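Local structure of cellobiose 2-epimerase (Caldibacillus thermoamylovorans, 5ZHB) at residues G349-W354 with P370-Y375; V35-H40 with P362-I367; L17-K22 with E366-W371. The protein probably catalyses the reversible epimerisation of cellobiose at C2 of its reducing-end glucose, giving 4-O-beta-D-glucosyl-D-mannose. All blocks are in the same frame, centred on the assembly; numbering follows the deposited sequence. Where two conformers were deposited one is given.

Interaction 1: residues G349-W354 with P370-Y375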
loop_
_atom_site.group_PDB
_atom_site.type_symbol
_atom_site.label_atom_id
_atom_site.label_comp_id
_atom_site.label_asym_id
_atom_site.label_seq_id
_atom_site.Cartn_x
_atom_site.Cartn_y
_atom_site.Cartn_z
ATOM N N GLY A 349 21.922 -1.023 -11.886
ATOM C CA GLY A 349 20.827 -1.919 -12.188
ATOM C C GLY A 349 19.854 -2.070 -11.018
ATOM O O GLY A 349 18.814 -2.688 -11.199
ATOM N N GLY A 350 20.237 -1.571 -9.831
ATOM C CA GLY A 350 19.491 -1.808 -8.600
ATOM C C GLY A 350 18.473 -0.718 -8.266
ATOM O O GLY A 350 18.318 0.290 -8.971
ATOM N N GLU A 351 17.731 -0.945 -7.165
ATOM C CA GLU A 351 16.757 0.030 -6.694
ATOM C C GLU A 351 16.877 0.062 -5.174
ATOM O O GLU A 351 17.922 0.426 -4.639
ATOM C CB GLU A 351 15.408 -0.381 -7.302
ATOM C CG GLU A 351 14.237 0.558 -7.044
ATOM C CD GLU A 351 13.119 0.080 -6.105
ATOM O OE1 GLU A 351 12.057 0.715 -6.134
ATOM O OE2 GLU A 351 13.321 -0.864 -5.331
ATOM N N TRP A 352 15.865 -0.492 -4.502
ATOM C CA TRP A 352 15.936 -0.745 -3.075
ATOM C C TRP A 352 15.916 -2.253 -2.832
ATOM O O TRP A 352 15.229 -3.036 -3.485
ATOM C CB TRP A 352 14.764 -0.056 -2.342
ATOM C CG TRP A 352 14.743 1.456 -2.359
ATOM C CD1 TRP A 352 15.238 2.326 -3.279
ATOM C CD2 TRP A 352 14.170 2.286 -1.319
ATOM N NE1 TRP A 352 15.019 3.625 -2.899
ATOM C CE2 TRP A 352 14.364 3.630 -1.692
ATOM C CE3 TRP A 352 13.540 2.010 -0.104
ATOM C CZ2 TRP A 352 13.926 4.691 -0.905
ATOM C CZ3 TRP A 352 13.111 3.063 0.674
ATOM C CH2 TRP A 352 13.324 4.377 0.298
ATOM N N TYR A 353 16.635 -2.677 -1.805
ATOM C CA TYR A 353 16.496 -4.050 -1.362
ATOM C C TYR A 353 15.138 -4.282 -0.699
ATOM O O TYR A 353 14.530 -3.365 -0.153
ATOM C CB TYR A 353 17.572 -4.362 -0.338
ATOM C CG TYR A 353 18.992 -4.191 -0.826
ATOM C CD1 TYR A 353 19.494 -4.946 -1.886
ATOM C CD2 TYR A 353 19.868 -3.363 -0.129
ATOM C CE1 TYR A 353 20.811 -4.789 -2.304
ATOM C CE2 TYR A 353 21.183 -3.217 -0.525
ATOM C CZ TYR A 353 21.661 -3.959 -1.585
ATOM O OH TYR A 353 22.965 -3.798 -1.913
ATOM N N TRP A 354 14.671 -5.526 -0.770
ATOM C CA TRP A 354 13.443 -5.929 -0.125
ATOM C C TRP A 354 13.568 -5.700 1.379
ATOM O O TRP A 354 12.689 -5.126 2.024
ATOM C CB TRP A 354 13.180 -7.409 -0.435
ATOM C CG TRP A 354 11.891 -7.924 0.157
ATOM C CD1 TRP A 354 11.637 -8.111 1.490
ATOM C CD2 TRP A 354 10.708 -8.361 -0.531
ATOM N NE1 TRP A 354 10.366 -8.569 1.684
ATOM C CE2 TRP A 354 9.786 -8.773 0.461
ATOM C CE3 TRP A 354 10.353 -8.478 -1.873
ATOM C CZ2 TRP A 354 8.529 -9.280 0.149
ATOM C CZ3 TRP A 354 9.127 -9.018 -2.186
ATOM C CH2 TRP A 354 8.230 -9.420 -1.187
ATOM N N PRO A 370 5.673 -9.466 -7.911
ATOM C CA PRO A 370 4.275 -9.326 -7.537
ATOM C C PRO A 370 4.077 -8.584 -6.222
ATOM O O PRO A 370 3.042 -7.954 -6.062
ATOM C CB PRO A 370 3.779 -10.778 -7.476
ATOM C CG PRO A 370 4.680 -11.492 -8.462
ATOM C CD PRO A 370 6.040 -10.862 -8.204
ATOM N N TRP A 371 5.022 -8.713 -5.285
ATOM C CA TRP A 371 4.857 -8.119 -3.969
ATOM C C TRP A 371 5.875 -7.022 -3.697
ATOM O O TRP A 371 5.937 -6.537 -2.571
ATOM C CB TRP A 371 4.909 -9.209 -2.891
ATOM C CG TRP A 371 3.712 -10.109 -3.012
ATOM C CD1 TRP A 371 3.713 -11.414 -3.405
ATOM C CD2 TRP A 371 2.325 -9.701 -2.903
ATOM N NE1 TRP A 371 2.424 -11.868 -3.489
ATOM C CE2 TRP A 371 1.553 -10.844 -3.194
ATOM C CE3 TRP A 371 1.668 -8.505 -2.570
ATOM C CZ2 TRP A 371 0.159 -10.815 -3.176
ATOM C CZ3 TRP A 371 0.284 -8.471 -2.574
ATOM C CH2 TRP A 371 -0.458 -9.615 -2.880
ATOM N N LYS A 372 6.611 -6.564 -4.725
ATOM C CA LYS A 372 7.525 -5.455 -4.518
ATOM C C LYS A 372 7.539 -4.592 -5.767
ATOM O O LYS A 372 7.927 -5.065 -6.849
ATOM C CB LYS A 372 8.936 -5.891 -4.139
ATOM C CG LYS A 372 9.850 -4.670 -3.816
ATOM C CD LYS A 372 11.183 -5.052 -3.191
ATOM C CE LYS A 372 12.140 -3.907 -3.021
ATOM N NZ LYS A 372 12.383 -3.192 -4.258
ATOM N N CYS A 373 7.067 -3.353 -5.583
ATOM C CA CYS A 373 6.864 -2.459 -6.702
ATOM C C CYS A 373 7.154 -1.046 -6.205
ATOM O O CYS A 373 7.843 -0.885 -5.200
ATOM C CB CYS A 373 5.536 -2.773 -7.370
ATOM S SG CYS A 373 4.156 -2.558 -6.218
ATOM N N PRO A 374 6.870 0.007 -7.000
ATOM C CA PRO A 374 7.290 1.355 -6.615
ATOM C C PRO A 374 6.312 2.172 -5.779
ATOM O O PRO A 374 6.562 3.343 -5.557
ATOM C CB PRO A 374 7.447 1.985 -8.012
ATOM C CG PRO A 374 6.301 1.414 -8.801
ATOM C CD PRO A 374 6.220 -0.022 -8.316
ATOM N N TYR A 375 5.187 1.581 -5.354
ATOM C CA TYR A 375 4.142 2.351 -4.690
ATOM C C TYR A 375 4.616 2.891 -3.339
ATOM O O TYR A 375 4.519 4.105 -3.115
ATOM C CB TYR A 375 2.853 1.522 -4.652
ATOM C CG TYR A 375 2.013 1.494 -3.382
ATOM C CD1 TYR A 375 1.093 2.492 -3.091
ATOM C CD2 TYR A 375 2.072 0.404 -2.514
ATOM C CE1 TYR A 375 0.264 2.431 -1.972
ATOM C CE2 TYR A 375 1.246 0.323 -1.395
ATOM C CZ TYR A 375 0.358 1.352 -1.105
ATOM O OH TYR A 375 -0.488 1.272 -0.017
HETATM O O HOH W 1 10.527 -1.085 -4.559
#

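Interaction 2: residues V35-H40 with P362-I367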
loop_
_atom_site.group_PDB
_atom_site.type_symbol
_atom_site.label_atom_id
_atom_site.label_comp_id
_atom_site.label_asym_id
_atom_site.label_seq_id
_atom_site.Cartn_x
_atom_site.Cartn_y
_atom_site.Cartn_z
ATOM N N VAL A 35 12.384 -9.030 -11.120
ATOM C CA VAL A 35 13.811 -8.811 -11.091
ATOM C C VAL A 35 14.326 -9.472 -9.820
ATOM O O VAL A 35 13.945 -9.065 -8.733
ATOM C CB VAL A 35 14.152 -7.318 -11.112
ATOM C CG1 VAL A 35 15.656 -7.115 -11.046
ATOM C CG2 VAL A 35 13.527 -6.594 -12.296
ATOM N N ASP A 36 15.172 -10.494 -9.960
ATOM C CA ASP A 36 15.647 -11.241 -8.806
ATOM C C ASP A 36 16.738 -10.432 -8.114
ATOM O O ASP A 36 17.150 -9.390 -8.617
ATOM C CB ASP A 36 16.058 -12.660 -9.171
ATOM C CG ASP A 36 17.060 -12.759 -10.314
ATOM O OD1 ASP A 36 17.962 -11.888 -10.379
ATOM O OD2 ASP A 36 16.931 -13.709 -11.120
ATOM N N TYR A 37 17.148 -10.910 -6.929
ATOM C CA TYR A 37 18.150 -10.270 -6.101
ATOM C C TYR A 37 19.421 -9.988 -6.911
ATOM O O TYR A 37 20.091 -8.989 -6.668
ATOM C CB TYR A 37 18.548 -11.192 -4.950
ATOM C CG TYR A 37 19.663 -10.592 -4.115
ATOM C CD1 TYR A 37 19.424 -9.469 -3.341
ATOM C CD2 TYR A 37 20.964 -11.091 -4.164
ATOM C CE1 TYR A 37 20.414 -8.906 -2.562
ATOM C CE2 TYR A 37 21.978 -10.508 -3.417
ATOM C CZ TYR A 37 21.705 -9.417 -2.611
ATOM O OH TYR A 37 22.679 -8.828 -1.854
ATOM N N ASP A 38 19.757 -10.880 -7.848
ATOM C CA ASP A 38 21.000 -10.737 -8.603
ATOM C C ASP A 38 20.783 -9.888 -9.860
ATOM O O ASP A 38 21.664 -9.845 -10.719
ATOM C CB ASP A 38 21.604 -12.110 -8.872
ATOM C CG ASP A 38 20.731 -13.051 -9.684
ATOM O OD1 ASP A 38 19.743 -12.565 -10.278
ATOM O OD2 ASP A 38 21.050 -14.254 -9.721
ATOM N N LEU A 39 19.619 -9.219 -9.978
ATOM C CA LEU A 39 19.357 -8.226 -11.015
ATOM C C LEU A 39 19.131 -8.844 -12.397
ATOM O O LEU A 39 19.030 -8.084 -13.367
ATOM C CB LEU A 39 20.400 -7.107 -11.056
ATOM C CG LEU A 39 20.657 -6.391 -9.729
ATOM C CD1 LEU A 39 21.717 -5.325 -9.944
ATOM C CD2 LEU A 39 19.357 -5.790 -9.131
ATOM N N HIS A 40 18.934 -10.171 -12.502
ATOM C CA HIS A 40 18.324 -10.721 -13.721
ATOM C C HIS A 40 16.857 -10.302 -13.865
ATOM O O HIS A 40 16.059 -10.428 -12.932
ATOM C CB HIS A 40 18.403 -12.241 -13.797
ATOM C CG HIS A 40 19.795 -12.725 -13.968
ATOM N ND1 HIS A 40 20.485 -13.416 -12.998
ATOM C CD2 HIS A 40 20.624 -12.620 -15.032
ATOM C CE1 HIS A 40 21.696 -13.678 -13.457
ATOM N NE2 HIS A 40 21.797 -13.207 -14.673
ATOM N N PRO A 362 21.985 -7.283 3.068
ATOM C CA PRO A 362 20.743 -7.400 2.298
ATOM C C PRO A 362 20.169 -8.818 2.295
ATOM O O PRO A 362 20.887 -9.794 2.110
ATOM C CB PRO A 362 21.107 -6.916 0.884
ATOM C CG PRO A 362 22.467 -6.235 1.021
ATOM C CD PRO A 362 23.123 -6.788 2.272
ATOM N N THR A 363 18.843 -8.927 2.450
ATOM C CA THR A 363 18.153 -10.189 2.290
ATOM C C THR A 363 18.132 -10.507 0.794
ATOM O O THR A 363 17.814 -9.642 -0.020
ATOM C CB THR A 363 16.741 -10.091 2.870
ATOM O OG1 THR A 363 16.780 -9.486 4.169
ATOM C CG2 THR A 363 16.039 -11.432 2.887
ATOM N N LYS A 364 18.376 -11.761 0.441
ATOM C CA LYS A 364 18.547 -12.135 -0.963
ATOM C C LYS A 364 17.200 -12.479 -1.568
ATOM O O LYS A 364 16.905 -13.633 -1.846
ATOM C CB LYS A 364 19.543 -13.287 -1.138
ATOM C CG LYS A 364 20.945 -12.893 -0.784
ATOM C CD LYS A 364 21.945 -14.018 -1.025
ATOM C CE LYS A 364 23.359 -13.551 -0.948
ATOM N NZ LYS A 364 23.591 -12.854 0.312
ATOM N N ARG A 365 16.376 -11.451 -1.707
ATOM C CA ARG A 365 15.015 -11.552 -2.181
ATOM C C ARG A 365 14.910 -10.641 -3.385
ATOM O O ARG A 365 15.748 -9.751 -3.531
ATOM C CB ARG A 365 14.040 -10.992 -1.135
ATOM C CG ARG A 365 13.799 -11.922 0.039
ATOM C CD ARG A 365 12.428 -11.697 0.611
ATOM N NE ARG A 365 11.431 -12.061 -0.401
ATOM C CZ ARG A 365 10.149 -12.200 -0.127
ATOM N NH1 ARG A 365 9.750 -12.134 1.132
ATOM N NH2 ARG A 365 9.283 -12.424 -1.105
ATOM N N GLU A 366 13.891 -10.858 -4.201
ATOM C CA GLU A 366 13.705 -10.110 -5.443
ATOM C C GLU A 366 13.577 -8.602 -5.180
ATOM O O GLU A 366 13.057 -8.162 -4.153
ATOM C CB GLU A 366 12.524 -10.670 -6.219
ATOM C CG GLU A 366 11.144 -10.311 -5.667
ATOM C CD GLU A 366 10.602 -11.296 -4.651
ATOM O OE1 GLU A 366 11.373 -12.012 -3.983
ATOM O OE2 GLU A 366 9.358 -11.393 -4.584
ATOM N N ILE A 367 14.000 -7.807 -6.167
ATOM C CA ILE A 367 13.951 -6.363 -6.121
ATOM C C ILE A 367 12.648 -5.870 -6.721
ATOM O O ILE A 367 12.195 -4.778 -6.421
ATOM C CB ILE A 367 15.145 -5.750 -6.898
ATOM C CG1 ILE A 367 16.432 -6.306 -6.436
ATOM C CG2 ILE A 367 15.138 -4.227 -6.813
ATOM C CD1 ILE A 367 16.585 -6.357 -4.927
#

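Interaction 3: residues L17-K22 with E366-W371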
loop_
_atom_site.group_PDB
_atom_site.type_symbol
_atom_site.label_atom_id
_atom_site.label_comp_id
_atom_site.label_asym_id
_atom_site.label_seq_id
_atom_site.Cartn_x
_atom_site.Cartn_y
_atom_site.Cartn_z
ATOM N N LEU A 17 12.315 5.954 -10.036
ATOM C CA LEU A 17 11.471 5.961 -11.215
ATOM C C LEU A 17 12.213 5.518 -12.487
ATOM O O LEU A 17 11.643 4.767 -13.265
ATOM C CB LEU A 17 10.806 7.318 -11.357
ATOM C CG LEU A 17 9.909 7.708 -10.179
ATOM C CD1 LEU A 17 9.368 9.097 -10.338
ATOM C CD2 LEU A 17 8.772 6.716 -10.022
ATOM N N PRO A 18 13.467 5.917 -12.767
ATOM C CA PRO A 18 14.214 5.323 -13.893
ATOM C C PRO A 18 14.348 3.803 -13.840
ATOM O O PRO A 18 14.312 3.140 -14.872
ATOM C CB PRO A 18 15.596 6.026 -13.855
ATOM C CG PRO A 18 15.330 7.322 -13.128
ATOM C CD PRO A 18 14.200 7.021 -12.121
ATOM N N PHE A 19 14.507 3.213 -12.642
ATOM C CA PHE A 19 14.619 1.765 -12.553
ATOM C C PHE A 19 13.336 1.092 -13.064
ATOM O O PHE A 19 13.392 0.173 -13.883
ATOM C CB PHE A 19 14.906 1.335 -11.113
ATOM C CG PHE A 19 14.678 -0.149 -10.851
ATOM C CD1 PHE A 19 13.432 -0.629 -10.461
ATOM C CD2 PHE A 19 15.731 -1.045 -10.958
ATOM C CE1 PHE A 19 13.247 -1.977 -10.221
ATOM C CE2 PHE A 19 15.552 -2.383 -10.721
ATOM C CZ PHE A 19 14.321 -2.853 -10.306
ATOM N N TRP A 20 12.177 1.585 -12.599
ATOM C CA TRP A 20 10.876 1.073 -12.998
ATOM C C TRP A 20 10.591 1.322 -14.479
ATOM O O TRP A 20 10.027 0.462 -15.143
ATOM C CB TRP A 20 9.808 1.657 -12.057
ATOM C CG TRP A 20 9.953 1.051 -10.692
ATOM C CD1 TRP A 20 10.602 1.526 -9.595
ATOM C CD2 TRP A 20 9.565 -0.295 -10.374
ATOM N NE1 TRP A 20 10.605 0.593 -8.598
ATOM C CE2 TRP A 20 9.981 -0.539 -9.052
ATOM C CE3 TRP A 20 8.876 -1.286 -11.076
ATOM C CZ2 TRP A 20 9.718 -1.750 -8.423
ATOM C CZ3 TRP A 20 8.632 -2.490 -10.461
ATOM C CH2 TRP A 20 9.075 -2.724 -9.163
ATOM N N ALA A 21 11.005 2.481 -15.016
ATOM C CA ALA A 21 10.878 2.752 -16.447
ATOM C C ALA A 21 11.655 1.752 -17.308
ATOM O O ALA A 21 11.184 1.412 -18.390
ATOM C CB ALA A 21 11.310 4.168 -16.754
ATOM N N LYS A 22 12.798 1.237 -16.819
ATOM C CA LYS A 22 13.576 0.245 -17.538
ATOM C C LYS A 22 12.861 -1.115 -17.572
ATOM O O LYS A 22 13.345 -2.046 -18.218
ATOM C CB LYS A 22 14.984 0.110 -16.933
ATOM C CG LYS A 22 15.990 1.221 -17.268
ATOM C CD LYS A 22 17.367 1.126 -16.599
ATOM C CE LYS A 22 17.462 1.818 -15.247
ATOM N NZ LYS A 22 18.237 1.132 -14.193
ATOM N N GLU A 366 13.891 -10.858 -4.201
ATOM C CA GLU A 366 13.705 -10.110 -5.443
ATOM C C GLU A 366 13.577 -8.602 -5.180
ATOM O O GLU A 366 13.057 -8.162 -4.153
ATOM C CB GLU A 366 12.524 -10.670 -6.219
ATOM C CG GLU A 366 11.144 -10.311 -5.667
ATOM C CD GLU A 366 10.602 -11.296 -4.651
ATOM O OE1 GLU A 366 11.373 -12.012 -3.983
ATOM O OE2 GLU A 366 9.358 -11.393 -4.584
ATOM N N ILE A 367 14.000 -7.807 -6.167
ATOM C CA ILE A 367 13.951 -6.363 -6.121
ATOM C C ILE A 367 12.648 -5.870 -6.721
ATOM O O ILE A 367 12.195 -4.778 -6.421
ATOM C CB ILE A 367 15.145 -5.750 -6.898
ATOM C CG1 ILE A 367 16.432 -6.306 -6.436
ATOM C CG2 ILE A 367 15.138 -4.227 -6.813
ATOM C CD1 ILE A 367 16.585 -6.357 -4.927
ATOM N N ALA A 368 12.094 -6.642 -7.639
ATOM C CA ALA A 368 10.845 -6.294 -8.266
ATOM C C ALA A 368 10.076 -7.578 -8.533
ATOM O O ALA A 368 10.647 -8.569 -9.002
ATOM C CB ALA A 368 11.076 -5.515 -9.534
ATOM N N GLY A 369 8.772 -7.520 -8.261
ATOM C CA GLY A 369 7.893 -8.629 -8.532
ATOM C C GLY A 369 6.497 -8.405 -7.970
ATOM O O GLY A 369 6.161 -7.299 -7.579
ATOM N N PRO A 370 5.673 -9.466 -7.911
ATOM C CA PRO A 370 4.275 -9.326 -7.537
ATOM C C PRO A 370 4.077 -8.584 -6.222
ATOM O O PRO A 370 3.042 -7.954 -6.062
ATOM C CB PRO A 370 3.779 -10.778 -7.476
ATOM C CG PRO A 370 4.680 -11.492 -8.462
ATOM C CD PRO A 370 6.040 -10.862 -8.204
ATOM N N TRP A 371 5.022 -8.713 -5.285
ATOM C CA TRP A 371 4.857 -8.119 -3.969
ATOM C C TRP A 371 5.875 -7.022 -3.697
ATOM O O TRP A 371 5.937 -6.537 -2.571
ATOM C CB TRP A 371 4.909 -9.209 -2.891
ATOM C CG TRP A 371 3.712 -10.109 -3.012
ATOM C CD1 TRP A 371 3.713 -11.414 -3.405
ATOM C CD2 TRP A 371 2.325 -9.701 -2.903
ATOM N NE1 TRP A 371 2.424 -11.868 -3.489
ATOM C CE2 TRP A 371 1.553 -10.844 -3.194
ATOM C CE3 TRP A 371 1.668 -8.505 -2.570
ATOM C CZ2 TRP A 371 0.159 -10.815 -3.176
ATOM C CZ3 TRP A 371 0.284 -8.471 -2.574
ATOM C CH2 TRP A 371 -0.458 -9.615 -2.880
#

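Interaction 1: residues G349-W354 with P370-Y375
Lys372 and Glu351 approach from opposite directions and meet in a salt bridge, Lys372 NZ to Glu351 OE2 2.7 Å. NZ comes in on the syn side of the carboxylate, 24° out of its plane. It also donates to the backbone O of Trp352 at 3.0 Å. A water accepts from Lys372 NZ at 2.8 Å and has Glu351 OE1 and Cys373 O within donating range. Ile367 O is another acceptor, so this buried amino group has three protein acceptors and a water.

The lysine chain is extended as far as CE and bent at chi4 (-54°), which turns NZ toward its acceptors. Its aliphatic part slides past the Trp354 indole, with Lys372 CB 3.7 Å from Trp354 CZ3. Beside it, Trp354 CH2 touches Trp371 CB, also at 3.7 Å. Trp306 meets Trp354 edge-to-face, and Arg365 makes a cation-pi contact with it.

Glu351 is positioned in turn. Trp352 N donates to Glu351 OE2 at 2.7 Å, from the face of the carboxylate opposite to Lys372. Glu351 OE1 takes bonds from Trp20 NE1 and Asn377 ND2. With both oxygens held, the carboxylate is probably fixed in rotation.

Segment 349-354 leads into strand 355-356, and segment 370-375 into helix 375-387. Helix 2-21 lies against Glu351 and Trp352, and its Glu11 OE2 accepts from Trp352 NE1. Helix 306-323 packs on Trp352 through Trp306 and Val310.

Interaction 2: residues V35-H40 with P362-I367
Tyr37, which projects from a type I beta turn (Asp36 to Leu39), lays its ring against Lys364. The turn joins the short strands 34-35 and 41-42. The partner segment is part of the long loop between strand 355-356 and helix 375-387. This is a surface contact of the (alpha/alpha)6 barrel of the N-acylglucosamine 2-epimerase family.

Ring contacts dominate. Lys364 CA sits over one face of the Tyr37 ring in a CH-pi contact, 3.9 Å from the centroid and 21° off the normal. Lys364 CG continues the cover, 3.7 Å from Tyr37 CE2. At the ring edge, Pro362 CB is 3.7 Å from Tyr37 OH, and Arg365 O also lies near the ring plane. With chi1 at 176°, CG of Tyr37 is opposite the backbone N and the ring is carried out over the 362-365 chain. Arg347 adds a cation-pi contact to the ring and bonds Tyr37 O. Exchanging Tyr37 for an alanine would probably uncover Lys364 CA and CG, and leave Arg347 without its cation-pi partner.

One backbone hydrogen bond crosses the contact, Ile367 N to Val35 O at 2.9 Å. The donor is close to the C=O direction, but the N-H...O angle is 145°. Val35 also pairs with Ala368 through the backbone. Two residues, Ile367 and Ala368, thus lie opposite one, which makes a classic beta bulge. Close by, Glu366 CB rests 3.3 Å from Val35 O.

The remaining contacts are apolar. Ile367 CB faces Val35 CG1 loosely at 4.4 Å, and Leu39 CD2 meets Ile367 CG1 at 4.0 Å.

Interaction 3: residues L17-K22 with E366-W371
Ala368 presses its methyl group on the far end of the Trp20 indole, with Ala368 CB 3.5 Å from Trp20 CH2. This is the tight part of the contact. Trp20 CG stands anti to the carbonyl carbon (chi1 -70°), which carries the six-membered ring from helix 2-21 to the loop. Phe19 backs the indole from within the helix, its CD1 3.5 Å above the plane of the Trp20 ring and toward the rim. Phe19 also touches the loop directly: its CZ meets Ile367 CG2 at 3.8 Å, the two side chains crossing at about a right angle.

The fit is looser elsewhere. Ala368 CB lies near the plane of the Phe19 ring, at its edge, but CE1 of Phe19 is 4.2 Å away. The contact thins out toward the exposed ends of the segments, Lys22 and Trp371. The four residues that do touch are buried, and Phe59 of helix 49-66 adds to the cover of Trp20.

No hydrogen bond joins the two segments. The nearby Trp20 NE1 and Ile367 O are bonded to Glu351 and Lys372. The contact itself is almost wholly apolar, so burial of hydrocarbon surface probably holds helix and loop together here.

From the N terminus, helix 2-21 comes first and meets the C-terminal loop in interaction 3, which closes a loop of 343 residues. The turn at 35-40 follows and meets the same loop in interaction 2, closing a loop of 321. Interaction 1 is local and closes a loop of 15 residues. Interactions 2 and 3 share Glu366 and Ile367, and interactions 1 and 3 share Pro370 and Trp371. The span of interaction 2 lies within that of interaction 3. It crosses interaction 1, because 362-367 falls between 349-354 and 370-375. Together they tie the N-terminal helix and first turn to the loop before helix 375-387.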